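Local coordinates for R-imine reductase (Streptomyces kanamyceticus, PDB 3ZGY), which catalyses the NADPH-dependent, R-selective reduction of an imine substrate, using a Rossmann-type domain to bind the cofactor, at residues V149-G154 / G172-G177; G103-N108 / G128-D133. All blocks are in the same frame, centred on the assembly; numbering follows the deposited sequence.

Contact 1: residues V149-G154 / G172-G177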
loop_
_atom_site.group_PDB
_atom_site.type_symbol
_atom_site.label_atom_id
_atom_site.label_comp_id
_atom_site.label_asym_id
_atom_site.label_seq_id
_atom_site.Cartn_x
_atom_site.Cartn_y
_atom_site.Cartn_z
ATOM N N VAL D 149 13.270 3.750 11.777
ATOM C CA VAL D 149 13.881 3.069 10.665
ATOM C C VAL D 149 14.857 4.030 10.011
ATOM O O VAL D 149 14.482 5.130 9.609
ATOM C CB VAL D 149 12.847 2.645 9.614
ATOM C CG1 VAL D 149 13.539 1.906 8.486
ATOM C CG2 VAL D 149 11.793 1.767 10.238
ATOM N N VAL D 150 16.112 3.617 9.929
ATOM C CA VAL D 150 17.159 4.463 9.367
ATOM C C VAL D 150 17.974 3.596 8.510
ATOM O O VAL D 150 18.540 2.628 8.991
ATOM C CB VAL D 150 18.035 5.036 10.457
ATOM C CG1 VAL D 150 19.084 5.891 9.818
ATOM C CG2 VAL D 150 17.198 5.851 11.414
ATOM N N LEU D 151 17.970 3.880 7.220
ATOM C CA LEU D 151 18.688 3.049 6.233
ATOM C C LEU D 151 20.040 3.651 5.929
ATOM O O LEU D 151 20.200 4.876 5.945
ATOM C CB LEU D 151 17.884 2.948 4.976
ATOM C CG LEU D 151 16.433 2.502 5.199
ATOM C CD1 LEU D 151 15.689 2.544 3.883
ATOM C CD2 LEU D 151 16.345 1.117 5.797
ATOM N N LEU D 152 21.031 2.801 5.745
ATOM C CA LEU D 152 22.392 3.279 5.519
ATOM C C LEU D 152 22.996 2.465 4.396
ATOM O O LEU D 152 22.762 1.272 4.324
ATOM C CB LEU D 152 23.216 3.089 6.784
ATOM C CG LEU D 152 22.799 3.888 8.007
ATOM C CD1 LEU D 152 23.608 3.470 9.195
ATOM C CD2 LEU D 152 22.993 5.368 7.822
ATOM N N SER D 153 23.782 3.090 3.538
ATOM C CA SER D 153 24.417 2.361 2.467
ATOM C C SER D 153 25.738 3.010 2.174
ATOM O O SER D 153 25.942 4.214 2.445
ATOM C CB SER D 153 23.524 2.332 1.226
ATOM O OG SER D 153 23.144 3.667 0.858
ATOM N N GLY D 154 26.669 2.216 1.641
ATOM C CA GLY D 154 28.102 2.613 1.655
ATOM C C GLY D 154 29.000 1.485 2.083
ATOM O O GLY D 154 28.539 0.398 2.447
ATOM N N GLY D 172 15.876 -0.184 14.518
ATOM C CA GLY D 172 15.554 -0.247 13.109
ATOM C C GLY D 172 16.645 0.273 12.177
ATOM O O GLY D 172 16.463 0.249 10.951
ATOM N N THR D 173 17.747 0.775 12.754
ATOM C CA THR D 173 18.919 1.190 11.992
ATOM C C THR D 173 19.558 0.022 11.241
ATOM O O THR D 173 19.953 -0.925 11.836
ATOM C CB THR D 173 19.969 1.802 12.898
ATOM O OG1 THR D 173 19.400 2.929 13.557
ATOM C CG2 THR D 173 21.156 2.250 12.101
ATOM N N THR D 174 19.589 0.085 9.918
ATOM C CA THR D 174 19.946 -1.028 9.129
ATOM C C THR D 174 20.868 -0.658 7.947
ATOM O O THR D 174 20.649 0.304 7.228
ATOM C CB THR D 174 18.689 -1.869 8.706
ATOM O OG1 THR D 174 18.832 -2.311 7.368
ATOM C CG2 THR D 174 17.399 -1.127 8.786
ATOM N N TYR D 175 21.897 -1.486 7.775
ATOM C CA TYR D 175 22.915 -1.327 6.784
ATOM C C TYR D 175 22.524 -2.143 5.633
ATOM O O TYR D 175 22.375 -3.316 5.782
ATOM C CB TYR D 175 24.256 -1.861 7.277
ATOM C CG TYR D 175 25.293 -1.892 6.186
ATOM C CD1 TYR D 175 25.946 -0.754 5.810
ATOM C CD2 TYR D 175 25.628 -3.076 5.549
ATOM C CE1 TYR D 175 26.896 -0.770 4.809
ATOM C CE2 TYR D 175 26.594 -3.132 4.531
ATOM C CZ TYR D 175 27.213 -1.979 4.164
ATOM O OH TYR D 175 28.182 -2.024 3.191
ATOM N N LEU D 176 22.405 -1.520 4.465
ATOM C CA LEU D 176 21.773 -2.146 3.303
ATOM C C LEU D 176 22.746 -2.735 2.331
ATOM O O LEU D 176 22.350 -3.527 1.497
ATOM C CB LEU D 176 20.992 -1.083 2.558
ATOM C CG LEU D 176 19.731 -0.517 3.183
ATOM C CD1 LEU D 176 19.309 0.687 2.345
ATOM C CD2 LEU D 176 18.634 -1.586 3.169
ATOM N N GLY D 177 23.993 -2.261 2.362
ATOM C CA GLY D 177 24.985 -2.674 1.373
ATOM C C GLY D 177 25.917 -1.590 0.882
ATOM O O GLY D 177 25.854 -0.447 1.321
#

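Contact 2: residues G103-N108 / G128-D133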
loop_
_atom_site.group_PDB
_atom_site.type_symbol
_atom_site.label_atom_id
_atom_site.label_comp_id
_atom_site.label_asym_id
_atom_site.label_seq_id
_atom_site.Cartn_x
_atom_site.Cartn_y
_atom_site.Cartn_z
ATOM N N GLY D 103 40.045 11.704 6.986
ATOM C CA GLY D 103 40.008 10.714 8.034
ATOM C C GLY D 103 38.751 10.785 8.883
ATOM O O GLY D 103 38.745 10.305 9.989
ATOM N N ARG D 104 37.687 11.389 8.369
ATOM C CA ARG D 104 36.436 11.399 9.099
ATOM C C ARG D 104 35.418 10.643 8.328
ATOM O O ARG D 104 35.595 10.377 7.144
ATOM C CB ARG D 104 35.950 12.809 9.371
ATOM C CG ARG D 104 37.077 13.729 9.784
ATOM C CD ARG D 104 36.569 15.102 10.065
ATOM N NE ARG D 104 36.590 15.302 11.489
ATOM C CZ ARG D 104 37.625 15.748 12.168
ATOM N NH1 ARG D 104 38.726 16.075 11.566
ATOM N NH2 ARG D 104 37.519 15.938 13.469
ATOM N N THR D 105 34.383 10.205 9.025
ATOM C CA THR D 105 33.302 9.493 8.377
ATOM C C THR D 105 32.116 10.396 8.404
ATOM O O THR D 105 31.753 10.950 9.458
ATOM C CB THR D 105 32.930 8.248 9.121
ATOM O OG1 THR D 105 33.996 7.347 9.056
ATOM C CG2 THR D 105 31.700 7.584 8.490
ATOM N N LEU D 106 31.577 10.617 7.230
ATOM C CA LEU D 106 30.458 11.524 7.023
ATOM C C LEU D 106 29.245 10.688 6.725
ATOM O O LEU D 106 29.273 9.848 5.832
ATOM C CB LEU D 106 30.750 12.456 5.860
ATOM C CG LEU D 106 29.688 13.446 5.446
ATOM C CD1 LEU D 106 29.447 14.430 6.564
ATOM C CD2 LEU D 106 30.149 14.214 4.216
ATOM N N VAL D 107 28.205 10.856 7.523
ATOM C CA VAL D 107 26.935 10.111 7.334
ATOM C C VAL D 107 25.817 11.093 6.969
ATOM O O VAL D 107 25.501 12.010 7.732
ATOM C CB VAL D 107 26.554 9.378 8.604
ATOM C CG1 VAL D 107 25.231 8.697 8.411
ATOM C CG2 VAL D 107 27.609 8.369 8.963
ATOM N N ASN D 108 25.273 10.944 5.790
ATOM C CA ASN D 108 24.369 11.956 5.269
ATOM C C ASN D 108 22.972 11.419 5.182
ATOM O O ASN D 108 22.631 10.658 4.282
ATOM C CB ASN D 108 24.825 12.404 3.915
ATOM C CG ASN D 108 23.972 13.509 3.339
ATOM O OD1 ASN D 108 23.120 14.113 4.005
ATOM N ND2 ASN D 108 24.189 13.778 2.067
ATOM N N GLY D 128 38.931 12.788 0.980
ATOM C CA GLY D 128 39.488 11.830 1.933
ATOM C C GLY D 128 38.627 11.439 3.125
ATOM O O GLY D 128 39.113 11.190 4.229
ATOM N N ALA D 129 37.342 11.309 2.889
ATOM C CA ALA D 129 36.454 10.902 3.926
ATOM C C ALA D 129 35.779 9.615 3.532
ATOM O O ALA D 129 35.635 9.314 2.370
ATOM C CB ALA D 129 35.433 11.969 4.175
ATOM N N ASP D 130 35.427 8.830 4.537
ATOM C CA ASP D 130 34.491 7.772 4.370
ATOM C C ASP D 130 33.073 8.382 4.354
ATOM O O ASP D 130 32.806 9.386 5.011
ATOM C CB ASP D 130 34.644 6.850 5.535
ATOM C CG ASP D 130 35.868 6.022 5.434
ATOM O OD1 ASP D 130 35.868 5.037 4.616
ATOM O OD2 ASP D 130 36.807 6.305 6.206
ATOM N N TYR D 131 32.165 7.750 3.647
ATOM C CA TYR D 131 30.865 8.327 3.409
ATOM C C TYR D 131 29.818 7.246 3.443
ATOM O O TYR D 131 29.911 6.262 2.714
ATOM C CB TYR D 131 30.817 9.025 2.035
ATOM C CG TYR D 131 29.503 9.678 1.726
ATOM C CD1 TYR D 131 29.133 10.875 2.377
ATOM C CD2 TYR D 131 28.629 9.150 0.790
ATOM C CE1 TYR D 131 27.960 11.516 2.081
ATOM C CE2 TYR D 131 27.441 9.789 0.512
ATOM C CZ TYR D 131 27.094 10.947 1.186
ATOM O OH TYR D 131 25.880 11.579 0.944
ATOM N N LEU D 132 28.823 7.444 4.295
ATOM C CA LEU D 132 27.572 6.693 4.215
ATOM C C LEU D 132 26.427 7.588 3.845
ATOM O O LEU D 132 26.303 8.726 4.326
ATOM C CB LEU D 132 27.199 6.104 5.545
ATOM C CG LEU D 132 28.091 5.025 6.072
ATOM C CD1 LEU D 132 27.574 4.659 7.440
ATOM C CD2 LEU D 132 28.096 3.819 5.172
ATOM N N ASP D 133 25.580 7.085 2.969
ATOM C CA ASP D 133 24.426 7.823 2.583
ATOM C C ASP D 133 23.275 7.110 3.139
ATOM O O ASP D 133 23.157 5.880 3.007
ATOM C CB ASP D 133 24.314 7.947 1.098
ATOM C CG ASP D 133 23.341 9.023 0.712
ATOM O OD1 ASP D 133 22.098 8.705 0.730
ATOM O OD2 ASP D 133 23.816 10.149 0.375
#

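Contact 1: residues V149-G154 / G172-G177
Leu152 hydrogen-bonds to the parallel segment 172-177 through both N and O: its N donates to Thr174 O at 2.9 Å, and its O receives Leu176 N at 2.8 Å in a nearly straight bond. Its side chain leaves on the face shared with Thr173, where the two cross at an angle, Leu152 CD1 coming within 4.0 Å of Thr173 CG2. On the other face Leu176 points toward segment 149-154, its CD1 resting on Leu151 CB at 3.8 Å. Past Ser153 the pairing goes on, Gly154 N donating to Gly177 O at 2.8 Å. Tyr175 closes this end. With CG anti to the backbone N (chi1 172°), the ring runs along the strand and its OH donates to Gly154 O at 2.6 Å, that oxygen at the ring edge, in its plane. A phenylalanine here would probably leave Gly154 O without this donor, and the end of the pairing less firmly held. The ring of Phe159 lies nearly parallel to that of Tyr175 and packs on Leu152. Across the sheet, Leu151 and Leu176 touch Tyr186 of helix 182-209, and Leu151 packs on Phe221 of the second subunit; strand 130-136 flanks 150-153 on its other side.

Contact 2: residues G103-N108 / G128-D133
Thr105 to Asn108 pair with Asp130 to Asp133 as the two parallel strands of a beta-alpha-beta unit in the Rossmann-type domain, joined through helix 114-126. The axes lie 4.6 Å apart and 14° from parallel. The backbone ladder starts before the strands, at Gly103 N to Gly128 O. It continues with Asp130 N to Arg104 O, then Leu106, whose N donates to Asp130 O at 2.8 Å while its O receives Leu132 N, and finishes at Asn108 N to Leu132 O. Gly128, at positive phi, is the C-prime residue of the Schellman motif that ends the helix; the chain leaves the helix here and soon enters the second strand. Val107 and Leu132 run side by side on one face, Val107 CG2 reaching Leu132 CD1 at 4.0 Å; helix 156-159 covers Leu132 through Ala158 and Phe159. On the opposite face Leu106 meets the Tyr131 ring, its CD2 3.9 Å from Tyr131 CD1. Helices 86-93 and 114-126 pack on this side, the latter against the ring through Ala121 and Ala124. Thr110 holds Asn108 OD1, leaving the amide nitrogen turned to the tyrosine: Asn108 ND2 donates to Tyr131 OH at 3.0 Å, with the oxygen close to the amide plane. The phenol OH in turn donates a hydrogen bond to Asp133 OD2 at 2.6 Å, on the anti side of a carboxylate oxygen that Tyr86 OH also meets.

In the fold
Contacts 1 and 2 belong to one mixed sheet, their centres about 14 Å apart, and meet where strand 150-153 runs antiparallel to strand 130-136. Where the contacts touch, Ser153 N probably donates to Asp133 O at 2.9 Å, and Ser153 OG bonds to the same carbonyl. Leu152 CD2 also reaches Val107 CG1, at 4.1 Å, so the outer pair packs against the inner one. Both contacts lie near the NADP(+) site, empty in this apo chain: the side chain of Asn108 is about 6 Å from that of Val83, Asp133 about 8 Å from Ser111, and Val150 about 7 Å from Met30, all three cofactor-binding residues.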